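Local coordinates for protein probable ss-1,3-N-acetylglucosaminyltransferase (Staphylococcus aureus subsp. aureus N315, PDB 6H21) that is a probable glycosyltransferase of family 2 with a GT-A type domain, and binds uridine-diphosphate-N-acetylglucosamine, at residues F206-K211 with K253-S258; E198-T203 with G272-R277; K81-N86 with S91-T96. One frame throughout, in Å; residues are numbered along the deposited sequence.

Contact 1 of 3, residues F206-K211 with K253-S258; sequences FLMNSK and KAIYKS
The hydroxyl of S258 has two partners. OG donates to the backbone O of M208 at 2.8 Å, and it also receives the backbone N-H of Y261, a residue just beyond. The first bond lies in the carbonyl plane of M208, on a lone pair, with a C=O...donor angle of 123°. S258 can make it because its OG is anti to the backbone N (chi1 174°). The backbones are correspondingly close at this point, the CA atoms of M208 and S258 standing 5.0 Å apart.

Beside this bond the M208 side chain folds over the end of the other helix. Its chain bends at chi2 (-54°) and again at chi3, laying the thioether against backbone as much as side chain: CG is 3.6 Å from the O of A254, while SD is 3.9 Å from the CA of I255 and 3.8 Å from the CB of S258. Between side chains, SD approaches CG1 of I255 at 4.1 Å. I163, in a loop, also touches the buried M208 side chain.

The segments take in the C-terminal ends of helices 198-207 and 242-256 and the turns that follow, so the contact joins a helix carrying D199 of the ligand pocket to one in the range of the TarS linker family. A type I beta turn from L207 to S210 leads the chain away from the first helix. Here F206 O takes two donors from opposite faces of its plane, N209 N and S210 OG, the hydroxyl at 2.9 Å from this F206 O; both bonds close the chain over the turn, in which M208 sits. On the other side K257 is the first residue to leave helical angles, and the O of S258 is bound by R267 of helix 264-281.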
loop_
_atom_site.group_PDB
_atom_site.type_symbol
_atom_site.label_atom_id
_atom_site.label_comp_id
_atom_site.label_asym_id
_atom_site.label_seq_id
_atom_site.Cartn_x
_atom_site.Cartn_y
_atom_site.Cartn_z
ATOM N N PHE C 206 -19.533 -33.599 1.488
ATOM C CA PHE C 206 -20.573 -34.190 2.306
ATOM C C PHE C 206 -21.600 -33.129 2.708
ATOM O O PHE C 206 -22.814 -33.359 2.583
ATOM C CB PHE C 206 -20.009 -34.855 3.560
ATOM C CG PHE C 206 -21.012 -35.711 4.281
ATOM C CD1 PHE C 206 -21.875 -35.161 5.214
ATOM C CD2 PHE C 206 -21.117 -37.064 4.003
ATOM C CE1 PHE C 206 -22.801 -35.954 5.874
ATOM C CE2 PHE C 206 -22.050 -37.855 4.658
ATOM C CZ PHE C 206 -22.894 -37.300 5.588
ATOM N N LEU C 207 -21.111 -31.997 3.223
ATOM C CA LEU C 207 -21.973 -30.876 3.710
ATOM C C LEU C 207 -22.900 -30.365 2.592
ATOM O O LEU C 207 -24.055 -30.059 2.839
ATOM C CB LEU C 207 -21.094 -29.727 4.237
ATOM C CG LEU C 207 -20.384 -29.974 5.567
ATOM C CD1 LEU C 207 -19.368 -28.873 5.841
ATOM C CD2 LEU C 207 -21.380 -30.080 6.711
ATOM N N MET C 208 -22.375 -30.281 1.367
ATOM C CA MET C 208 -23.064 -29.710 0.230
ATOM C C MET C 208 -24.116 -30.697 -0.323
ATOM O O MET C 208 -24.951 -30.324 -1.144
ATOM C CB MET C 208 -22.054 -29.355 -0.867
ATOM C CG MET C 208 -21.104 -28.186 -0.507
ATOM S SD MET C 208 -21.979 -26.683 -0.002
ATOM C CE MET C 208 -21.780 -26.698 1.778
ATOM N N ASN C 209 -24.094 -31.942 0.151
ATOM C CA ASN C 209 -25.035 -32.968 -0.277
ATOM C C ASN C 209 -25.891 -33.435 0.906
ATOM O O ASN C 209 -26.559 -34.416 0.800
ATOM C CB ASN C 209 -24.287 -34.130 -0.923
ATOM C CG ASN C 209 -23.810 -33.749 -2.302
ATOM O OD1 ASN C 209 -24.620 -33.672 -3.226
ATOM N ND2 ASN C 209 -22.529 -33.444 -2.439
ATOM N N SER C 210 -25.900 -32.698 2.018
ATOM C CA SER C 210 -26.704 -33.118 3.172
ATOM C C SER C 210 -27.277 -31.883 3.867
ATOM O O SER C 210 -26.834 -30.778 3.606
ATOM C CB SER C 210 -25.893 -33.969 4.114
ATOM O OG SER C 210 -24.812 -33.226 4.658
ATOM N N LYS C 211 -28.277 -32.095 4.726
ATOM C CA LYS C 211 -29.075 -30.998 5.292
ATOM C C LYS C 211 -28.891 -30.907 6.816
ATOM O O LYS C 211 -28.846 -29.819 7.361
ATOM C CB LYS C 211 -30.553 -31.182 4.927
ATOM N N LYS C 253 -15.869 -25.610 -6.337
ATOM C CA LYS C 253 -16.714 -26.318 -7.306
ATOM C C LYS C 253 -17.851 -27.051 -6.577
ATOM O O LYS C 253 -18.987 -26.990 -7.030
ATOM C CB LYS C 253 -15.923 -27.309 -8.168
ATOM C CG LYS C 253 -14.975 -26.675 -9.186
ATOM C CD LYS C 253 -14.819 -27.445 -10.481
ATOM C CE LYS C 253 -13.818 -28.586 -10.428
ATOM N N ALA C 254 -17.544 -27.697 -5.446
ATOM C CA ALA C 254 -18.535 -28.449 -4.645
ATOM C C ALA C 254 -19.608 -27.505 -4.098
ATOM O O ALA C 254 -20.786 -27.839 -4.079
ATOM C CB ALA C 254 -17.889 -29.227 -3.519
ATOM N N ILE C 255 -19.195 -26.317 -3.661
ATOM C CA ILE C 255 -20.135 -25.336 -3.149
ATOM C C ILE C 255 -21.080 -24.888 -4.269
ATOM O O ILE C 255 -22.304 -24.841 -4.102
ATOM C CB ILE C 255 -19.380 -24.155 -2.527
ATOM C CG1 ILE C 255 -18.717 -24.569 -1.214
ATOM C CG2 ILE C 255 -20.299 -22.950 -2.359
ATOM C CD1 ILE C 255 -17.821 -23.507 -0.625
ATOM N N TYR C 256 -20.509 -24.570 -5.430
ATOM C CA TYR C 256 -21.286 -23.943 -6.502
ATOM C C TYR C 256 -22.169 -24.953 -7.234
ATOM O O TYR C 256 -23.081 -24.519 -7.947
ATOM C CB TYR C 256 -20.389 -23.164 -7.460
ATOM C CG TYR C 256 -20.148 -21.760 -6.982
ATOM C CD1 TYR C 256 -21.094 -20.767 -7.202
ATOM C CD2 TYR C 256 -19.009 -21.435 -6.261
ATOM C CE1 TYR C 256 -20.890 -19.473 -6.754
ATOM C CE2 TYR C 256 -18.802 -20.155 -5.789
ATOM C CZ TYR C 256 -19.748 -19.175 -6.031
ATOM O OH TYR C 256 -19.512 -17.919 -5.582
ATOM N N LYS C 257 -21.919 -26.262 -7.038
ATOM C CA LYS C 257 -22.788 -27.328 -7.562
ATOM C C LYS C 257 -23.705 -27.899 -6.471
ATOM O O LYS C 257 -24.318 -28.899 -6.708
ATOM C CB LYS C 257 -22.003 -28.545 -8.075
ATOM C CG LYS C 257 -21.339 -28.390 -9.435
ATOM C CD LYS C 257 -20.109 -29.287 -9.564
ATOM N N SER C 258 -23.773 -27.308 -5.273
ATOM C CA SER C 258 -24.530 -27.959 -4.165
ATOM C C SER C 258 -25.999 -28.161 -4.547
ATOM O O SER C 258 -26.677 -27.185 -4.864
ATOM C CB SER C 258 -24.426 -27.145 -2.909
ATOM O OG SER C 258 -25.262 -27.684 -1.902
#

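Contact 2 of 3, residues E198-T203 with G272-R277; sequences EDQLFT and GKYTTR. With UD1 (uridine-diphosphate-N-acetylglucosamine), chain X.
One direct hydrogen bond joins the segments: the phenol OH of Y274 donates to OE1 of Q200 at 2.7 Å. The C=O...donor angle is 136° and the donor is tilted from the amide's carbonyl plane, while OE1 itself sits at the edge of the tyrosine ring, in its plane. Both side chains must reach far, since the CA atoms of Q200 and Y274 are 10.8 Å apart. Q200 does so with its chain extended beyond CG (chi2 -174°), and it meets Y274 at about a right angle.

The second approach is not a hydrogen bond. OE1 of Q200 also lies over one face of the R277 guanidinium, offset toward its rim and 3.2 Å from NH2, but the N-H directions are poorly placed. The amide and guanidinium planes stand 63° apart. The arginine's positive charge probably still helps to stabilise the partial negative charge of this oxygen.

Ligand binding occupies the adjacent residue. OD2 of D199 accepts a bond of 2.6 Å from O6' of uridine-diphosphate-N-acetylglucosamine; the neighbours D199 and Q200 thus serve the ligand and helix 264-281 respectively.

Within segment 272-277 of helix 264-281, G272 O is gripped by T276 twice, from opposite faces of its plane, by the backbone N and by OG1, which stands 3.0 Å from that G272 O. The same OG1 is hydrogen-bonded to the backbone N of T320.

The contact joins a helix of the ligand pocket to one in the TarS linker range. Helix 242-256 lies against both: Y274 packs on its I248 and I251, E198 touches T247 and L201 touches E250. Elsewhere on helix 198-207, F202 stacks on F190 and meets F178, in strand 177-179, edge to face.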
loop_
_atom_site.group_PDB
_atom_site.type_symbol
_atom_site.label_atom_id
_atom_site.label_comp_id
_atom_site.label_asym_id
_atom_site.label_seq_id
_atom_site.Cartn_x
_atom_site.Cartn_y
_atom_site.Cartn_z
ATOM N N GLU C 198 -7.384 -32.624 1.316
ATOM C CA GLU C 198 -8.297 -33.692 0.811
ATOM C C GLU C 198 -9.435 -33.952 1.803
ATOM O O GLU C 198 -10.557 -34.268 1.409
ATOM C CB GLU C 198 -7.583 -35.024 0.589
ATOM C CG GLU C 198 -6.376 -34.935 -0.313
ATOM C CD GLU C 198 -6.697 -34.774 -1.787
ATOM O OE1 GLU C 198 -7.712 -34.115 -2.104
ATOM O OE2 GLU C 198 -5.943 -35.334 -2.622
ATOM N N ASP C 199 -9.108 -33.870 3.092
ATOM C CA ASP C 199 -10.056 -34.108 4.165
ATOM C C ASP C 199 -11.099 -32.977 4.187
ATOM O O ASP C 199 -12.294 -33.230 4.314
ATOM C CB ASP C 199 -9.326 -34.289 5.503
ATOM C CG ASP C 199 -8.518 -35.578 5.588
ATOM O OD1 ASP C 199 -8.350 -36.236 4.544
ATOM O OD2 ASP C 199 -8.077 -35.935 6.709
ATOM N N GLN C 200 -10.645 -31.732 4.018
ATOM C CA GLN C 200 -11.567 -30.586 3.877
ATOM C C GLN C 200 -12.545 -30.815 2.714
ATOM O O GLN C 200 -13.735 -30.554 2.835
ATOM C CB GLN C 200 -10.798 -29.298 3.578
ATOM C CG GLN C 200 -9.997 -28.740 4.733
ATOM C CD GLN C 200 -9.412 -27.390 4.367
ATOM O OE1 GLN C 200 -10.133 -26.425 4.106
ATOM N NE2 GLN C 200 -8.088 -27.315 4.324
ATOM N N LEU C 201 -12.025 -31.291 1.579
ATOM C CA LEU C 201 -12.815 -31.463 0.387
ATOM C C LEU C 201 -13.899 -32.524 0.623
ATOM O O LEU C 201 -15.037 -32.324 0.221
ATOM C CB LEU C 201 -11.920 -31.850 -0.792
ATOM C CG LEU C 201 -12.674 -32.203 -2.074
ATOM C CD1 LEU C 201 -13.602 -31.079 -2.493
ATOM C CD2 LEU C 201 -11.707 -32.542 -3.203
ATOM N N PHE C 202 -13.529 -33.628 1.287
ATOM C CA PHE C 202 -14.473 -34.695 1.597
ATOM C C PHE C 202 -15.597 -34.151 2.491
ATOM O O PHE C 202 -16.754 -34.363 2.193
ATOM C CB PHE C 202 -13.769 -35.886 2.248
ATOM C CG PHE C 202 -14.687 -37.036 2.578
ATOM C CD1 PHE C 202 -15.458 -37.013 3.732
ATOM C CD2 PHE C 202 -14.801 -38.120 1.722
ATOM C CE1 PHE C 202 -16.307 -38.064 4.036
ATOM C CE2 PHE C 202 -15.651 -39.168 2.024
ATOM C CZ PHE C 202 -16.411 -39.137 3.176
ATOM N N THR C 203 -15.249 -33.439 3.571
ATOM C CA THR C 203 -16.251 -32.909 4.492
ATOM C C THR C 203 -17.157 -31.886 3.788
ATOM O O THR C 203 -18.385 -31.923 3.971
ATOM C CB THR C 203 -15.614 -32.322 5.754
ATOM O OG1 THR C 203 -14.880 -33.354 6.417
ATOM C CG2 THR C 203 -16.639 -31.753 6.707
ATOM N N GLY C 272 -17.750 -17.151 -0.035
ATOM C CA GLY C 272 -17.124 -16.033 0.680
ATOM C C GLY C 272 -16.682 -16.410 2.088
ATOM O O GLY C 272 -15.608 -16.002 2.571
ATOM N N LYS C 273 -17.527 -17.164 2.792
ATOM C CA LYS C 273 -17.171 -17.635 4.119
ATOM C C LYS C 273 -15.978 -18.592 4.044
ATOM O O LYS C 273 -15.109 -18.578 4.934
ATOM C CB LYS C 273 -18.383 -18.273 4.795
ATOM C CG LYS C 273 -19.506 -17.283 5.090
ATOM C CD LYS C 273 -19.118 -16.188 6.063
ATOM C CE LYS C 273 -20.088 -15.023 6.005
ATOM N NZ LYS C 273 -19.826 -14.051 7.095
ATOM N N TYR C 274 -15.911 -19.406 2.985
ATOM C CA TYR C 274 -14.781 -20.330 2.841
ATOM C C TYR C 274 -13.507 -19.519 2.549
ATOM O O TYR C 274 -12.435 -19.821 3.088
ATOM C CB TYR C 274 -14.996 -21.429 1.787
ATOM C CG TYR C 274 -13.810 -22.352 1.785
ATOM C CD1 TYR C 274 -13.677 -23.334 2.750
ATOM C CD2 TYR C 274 -12.738 -22.124 0.945
ATOM C CE1 TYR C 274 -12.536 -24.121 2.836
ATOM C CE2 TYR C 274 -11.574 -22.873 1.047
ATOM C CZ TYR C 274 -11.470 -23.881 1.989
ATOM O OH TYR C 274 -10.319 -24.622 2.082
ATOM N N THR C 275 -13.625 -18.509 1.683
ATOM C CA THR C 275 -12.495 -17.650 1.348
ATOM C C THR C 275 -11.920 -17.028 2.633
ATOM O O THR C 275 -10.712 -16.979 2.809
ATOM C CB THR C 275 -12.872 -16.596 0.295
ATOM O OG1 THR C 275 -13.257 -17.243 -0.923
ATOM C CG2 THR C 275 -11.720 -15.652 0.021
ATOM N N THR C 276 -12.799 -16.558 3.524
ATOM C CA THR C 276 -12.405 -15.995 4.810
ATOM C C THR C 276 -11.611 -17.035 5.607
ATOM O O THR C 276 -10.527 -16.748 6.103
ATOM C CB THR C 276 -13.611 -15.482 5.610
ATOM O OG1 THR C 276 -14.306 -14.518 4.817
ATOM C CG2 THR C 276 -13.232 -14.860 6.939
ATOM N N ARG C 277 -12.155 -18.249 5.714
ATOM C CA ARG C 277 -11.473 -19.338 6.405
ATOM C C ARG C 277 -10.086 -19.578 5.784
ATOM O O ARG C 277 -9.106 -19.793 6.511
ATOM C CB ARG C 277 -12.330 -20.610 6.371
ATOM C CG ARG C 277 -11.660 -21.830 6.988
ATOM C CD ARG C 277 -11.024 -22.721 5.945
ATOM N NE ARG C 277 -9.953 -23.509 6.547
ATOM C CZ ARG C 277 -8.834 -23.861 5.921
ATOM N NH1 ARG C 277 -7.875 -24.460 6.611
ATOM N NH2 ARG C 277 -8.670 -23.593 4.628
HETATM C "C1'" UD1 X . -3.554 -34.626 10.188
HETATM C "C2'" UD1 X . -4.805 -33.811 10.530
HETATM C "C3'" UD1 X . -5.998 -34.746 10.718
HETATM C "C4'" UD1 X . -6.160 -35.623 9.478
HETATM C "C5'" UD1 X . -4.846 -36.300 9.078
HETATM C "C6'" UD1 X . -4.973 -37.078 7.764
HETATM C "C7'" UD1 X . -4.432 -31.700 11.753
HETATM C "C8'" UD1 X . -4.243 -31.078 13.111
HETATM N "N2'" UD1 X . -4.587 -33.026 11.739
HETATM O "O1'" UD1 X . -3.307 -35.515 11.282
HETATM O "O3'" UD1 X . -7.190 -33.980 10.955
HETATM O "O4'" UD1 X . -7.142 -36.624 9.752
HETATM O "O5'" UD1 X . -3.768 -35.348 8.974
HETATM O "O6'" UD1 X . -5.497 -36.276 6.709
HETATM O "O7'" UD1 X . -4.451 -31.031 10.735
HETATM N N1 UD1 X . -1.706 -42.889 7.184
HETATM C C2 UD1 X . -1.917 -43.738 6.082
HETATM N N3 UD1 X . -0.985 -43.907 5.152
HETATM C C4 UD1 X . 0.183 -43.282 5.237
HETATM C C5 UD1 X . 0.437 -42.430 6.312
HETATM C C6 UD1 X . -0.536 -42.231 7.294
HETATM O O2 UD1 X . -2.986 -44.347 5.944
HETATM O O4 UD1 X . 1.025 -43.495 4.336
HETATM C C1B UD1 X . -2.798 -42.754 8.149
HETATM C C2B UD1 X . -2.357 -42.801 9.601
HETATM O "O2'" UD1 X . -2.129 -44.141 10.023
HETATM C C3B UD1 X . -3.533 -42.131 10.292
HETATM C C4B UD1 X . -4.046 -41.136 9.253
HETATM O O4B UD1 X . -3.469 -41.505 7.991
HETATM O O3B UD1 X . -4.556 -43.089 10.594
HETATM C C5B UD1 X . -3.642 -39.705 9.562
HETATM O O5B UD1 X . -2.266 -39.689 9.918
HETATM P PA UD1 X . -1.731 -38.898 11.202
HETATM O O1A UD1 X . -0.258 -39.149 11.240
HETATM O O2A UD1 X . -2.607 -39.122 12.432
HETATM O O3A UD1 X . -1.957 -37.414 10.697
HETATM P PB UD1 X . -1.883 -36.129 11.639
HETATM O O1B UD1 X . -0.795 -35.245 11.114
HETATM O O2B UD1 X . -1.880 -36.485 13.119
#

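Contact 3 of 3, residues K81-N86 with S91-T96; sequences KQLKKN and SVPRNT. With UD1 (uridine-diphosphate-N-acetylglucosamine), chain X.
L83 fits its two methyl branches against one side of helix 91-100. CD1 lies 4.0 Å from CG1 of V92 and also 4.0 Å from CG of P93, and the L83 side chain crosses that of P93 at about a right angle. CD2 reaches the next turn, 3.7 Å from OG1 of T96, the two side chains sliding past each other in opposite directions. With CG set beside the backbone N (chi1 -55°), L83 can span this V92, P93 and T96 surface.

T96 is itself fixed: OG1 donates to the O of V92 at 2.8 Å, from above the carbonyl plane, and T96 N binds the same oxygen.

The setting is a Rossmann-like GT-A fold: helix 91-100 belongs to a beta-alpha-beta crossover whose strands 79-82 and 105-108 run parallel, with 52-58 and 22-28 between them. P93 and T96 also pack on I57 of strand 52-58, which places the helix on the sheet.

Farther out, both segments meet uridine-diphosphate-N-acetylglucosamine. ND2 of N86 donates to the uracil O4 at 3.0 Å in a nearly straight bond (169°) and also to the backbone O of D59, which helps to fix the amide's rotation. P93 CG sits 3.5 Å from the uracil O2. At the sugar end, NH2 of R94 donates to O4' at 2.9 Å from the guanidinium edge, in its plane, with a more bent angle of 147°. NH2 of R94 also forms a salt bridge with D110, part of a probable DxD motif on manganese.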
loop_
_atom_site.group_PDB
_atom_site.type_symbol
_atom_site.label_atom_id
_atom_site.label_comp_id
_atom_site.label_asym_id
_atom_site.label_seq_id
_atom_site.Cartn_x
_atom_site.Cartn_y
_atom_site.Cartn_z
ATOM N N LYS C 81 -7.941 -55.374 6.361
ATOM C CA LYS C 81 -7.389 -55.526 5.010
ATOM C C LYS C 81 -6.035 -54.810 4.978
ATOM O O LYS C 81 -5.890 -53.751 5.587
ATOM C CB LYS C 81 -8.349 -54.931 3.968
ATOM C CG LYS C 81 -8.091 -55.307 2.510
ATOM N N GLN C 82 -5.050 -55.398 4.291
ATOM C CA GLN C 82 -3.799 -54.702 3.993
ATOM C C GLN C 82 -3.755 -54.394 2.492
ATOM O O GLN C 82 -4.140 -55.215 1.659
ATOM C CB GLN C 82 -2.559 -55.491 4.426
ATOM C CG GLN C 82 -1.308 -54.613 4.487
ATOM C CD GLN C 82 -0.031 -55.372 4.760
ATOM O OE1 GLN C 82 0.808 -54.947 5.556
ATOM N NE2 GLN C 82 0.137 -56.499 4.084
ATOM N N LEU C 83 -3.287 -53.188 2.166
ATOM C CA LEU C 83 -3.101 -52.779 0.783
ATOM C C LEU C 83 -1.752 -53.316 0.276
ATOM O O LEU C 83 -0.828 -53.537 1.077
ATOM C CB LEU C 83 -3.182 -51.254 0.706
ATOM C CG LEU C 83 -4.451 -50.635 1.291
ATOM C CD1 LEU C 83 -4.385 -49.121 1.212
ATOM C CD2 LEU C 83 -5.696 -51.154 0.588
ATOM N N LYS C 84 -1.658 -53.506 -1.048
ATOM C CA LYS C 84 -0.480 -54.090 -1.716
ATOM C C LYS C 84 0.714 -53.123 -1.641
ATOM O O LYS C 84 1.826 -53.558 -1.392
ATOM C CB LYS C 84 -0.802 -54.437 -3.175
ATOM N N LYS C 85 0.472 -51.824 -1.873
ATOM C CA LYS C 85 1.498 -50.776 -1.832
ATOM C C LYS C 85 1.016 -49.630 -0.935
ATOM O O LYS C 85 -0.185 -49.418 -0.787
ATOM C CB LYS C 85 1.783 -50.242 -3.240
ATOM N N ASN C 86 1.969 -48.888 -0.362
ATOM C CA ASN C 86 1.689 -47.734 0.486
ATOM C C ASN C 86 1.215 -46.564 -0.386
ATOM O O ASN C 86 1.917 -46.161 -1.290
ATOM C CB ASN C 86 2.923 -47.331 1.294
ATOM C CG ASN C 86 2.714 -46.058 2.084
ATOM O OD1 ASN C 86 3.342 -45.046 1.792
ATOM N ND2 ASN C 86 1.815 -46.085 3.057
ATOM N N SER C 91 -6.166 -41.251 2.314
ATOM C CA SER C 91 -7.250 -41.230 1.311
ATOM C C SER C 91 -7.632 -42.643 0.810
ATOM O O SER C 91 -8.786 -43.034 0.929
ATOM C CB SER C 91 -6.928 -40.270 0.190
ATOM O OG SER C 91 -6.945 -38.935 0.682
ATOM N N VAL C 92 -6.691 -43.411 0.246
ATOM C CA VAL C 92 -7.014 -44.739 -0.327
ATOM C C VAL C 92 -7.468 -45.709 0.774
ATOM O O VAL C 92 -8.500 -46.378 0.629
ATOM C CB VAL C 92 -5.831 -45.303 -1.143
ATOM C CG1 VAL C 92 -6.038 -46.755 -1.513
ATOM C CG2 VAL C 92 -5.574 -44.475 -2.398
ATOM N N PRO C 93 -6.719 -45.859 1.893
ATOM C CA PRO C 93 -7.174 -46.700 3.000
ATOM C C PRO C 93 -8.583 -46.336 3.499
ATOM O O PRO C 93 -9.369 -47.214 3.781
ATOM C CB PRO C 93 -6.149 -46.483 4.129
ATOM C CG PRO C 93 -4.936 -45.837 3.468
ATOM C CD PRO C 93 -5.406 -45.248 2.154
ATOM N N ARG C 94 -8.890 -45.043 3.609
ATOM C CA ARG C 94 -10.219 -44.625 4.038
ATOM C C ARG C 94 -11.260 -45.000 2.975
ATOM O O ARG C 94 -12.359 -45.465 3.329
ATOM C CB ARG C 94 -10.257 -43.127 4.365
ATOM C CG ARG C 94 -9.647 -42.759 5.710
ATOM C CD ARG C 94 -9.616 -41.254 5.874
ATOM N NE ARG C 94 -9.005 -40.743 7.095
ATOM C CZ ARG C 94 -8.619 -39.477 7.251
ATOM N NH1 ARG C 94 -8.719 -38.649 6.225
ATOM N NH2 ARG C 94 -8.139 -39.046 8.413
ATOM N N ASN C 95 -10.917 -44.823 1.687
ATOM C CA ASN C 95 -11.803 -45.236 0.586
ATOM C C ASN C 95 -12.052 -46.747 0.671
ATOM O O ASN C 95 -13.189 -47.196 0.494
ATOM C CB ASN C 95 -11.252 -44.890 -0.801
ATOM C CG ASN C 95 -11.355 -43.424 -1.163
ATOM O OD1 ASN C 95 -12.106 -42.669 -0.548
ATOM N ND2 ASN C 95 -10.599 -43.014 -2.172
ATOM N N THR C 96 -10.990 -47.526 0.912
ATOM C CA THR C 96 -11.101 -48.990 1.021
ATOM C C THR C 96 -12.097 -49.385 2.127
ATOM O O THR C 96 -12.905 -50.292 1.937
ATOM C CB THR C 96 -9.746 -49.648 1.304
ATOM O OG1 THR C 96 -8.774 -49.152 0.385
ATOM C CG2 THR C 96 -9.819 -51.153 1.216
HETATM C "C1'" UD1 X . -3.554 -34.626 10.188
HETATM C "C2'" UD1 X . -4.805 -33.811 10.530
HETATM C "C3'" UD1 X . -5.998 -34.746 10.718
HETATM C "C4'" UD1 X . -6.160 -35.623 9.478
HETATM C "C5'" UD1 X . -4.846 -36.300 9.078
HETATM C "C6'" UD1 X . -4.973 -37.078 7.764
HETATM C "C7'" UD1 X . -4.432 -31.700 11.753
HETATM C "C8'" UD1 X . -4.243 -31.078 13.111
HETATM N "N2'" UD1 X . -4.587 -33.026 11.739
HETATM O "O1'" UD1 X . -3.307 -35.515 11.282
HETATM O "O3'" UD1 X . -7.190 -33.980 10.955
HETATM O "O4'" UD1 X . -7.142 -36.624 9.752
HETATM O "O5'" UD1 X . -3.768 -35.348 8.974
HETATM O "O6'" UD1 X . -5.497 -36.276 6.709
HETATM O "O7'" UD1 X . -4.451 -31.031 10.735
HETATM N N1 UD1 X . -1.706 -42.889 7.184
HETATM C C2 UD1 X . -1.917 -43.738 6.082
HETATM N N3 UD1 X . -0.985 -43.907 5.152
HETATM C C4 UD1 X . 0.183 -43.282 5.237
HETATM C C5 UD1 X . 0.437 -42.430 6.312
HETATM C C6 UD1 X . -0.536 -42.231 7.294
HETATM O O2 UD1 X . -2.986 -44.347 5.944
HETATM O O4 UD1 X . 1.025 -43.495 4.336
HETATM C C1B UD1 X . -2.798 -42.754 8.149
HETATM C C2B UD1 X . -2.357 -42.801 9.601
HETATM O "O2'" UD1 X . -2.129 -44.141 10.023
HETATM C C3B UD1 X . -3.533 -42.131 10.292
HETATM C C4B UD1 X . -4.046 -41.136 9.253
HETATM O O4B UD1 X . -3.469 -41.505 7.991
HETATM O O3B UD1 X . -4.556 -43.089 10.594
HETATM C C5B UD1 X . -3.642 -39.705 9.562
HETATM O O5B UD1 X . -2.266 -39.689 9.918
HETATM P PA UD1 X . -1.731 -38.898 11.202
HETATM O O1A UD1 X . -0.258 -39.149 11.240
HETATM O O2A UD1 X . -2.607 -39.122 12.432
HETATM O O3A UD1 X . -1.957 -37.414 10.697
HETATM P PB UD1 X . -1.883 -36.129 11.639
HETATM O O1B UD1 X . -0.795 -35.245 11.114
HETATM O O2B UD1 X . -1.880 -36.485 13.119
#

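Contacts 2 and 3 meet at the ligand: R94 NH1 and D199 OD2 form a salt bridge of 2.8 Å, and both residues hydrogen-bond to the sugar, while N86 of contact 3 holds the uracil end. Their centres are about 25 Å apart, and both touch the same ligand. Contacts 1 and 2 share helix 198-207, with centres about 11 Å apart, and they touch where I255 CD1 packs 4.3 Å from Y274 CB. Together they fasten this pocket-bearing helix to the consecutive helices 242-256 and 264-281. Contact 1 does not reach contact 3, their nearest atoms being about 12 Å apart.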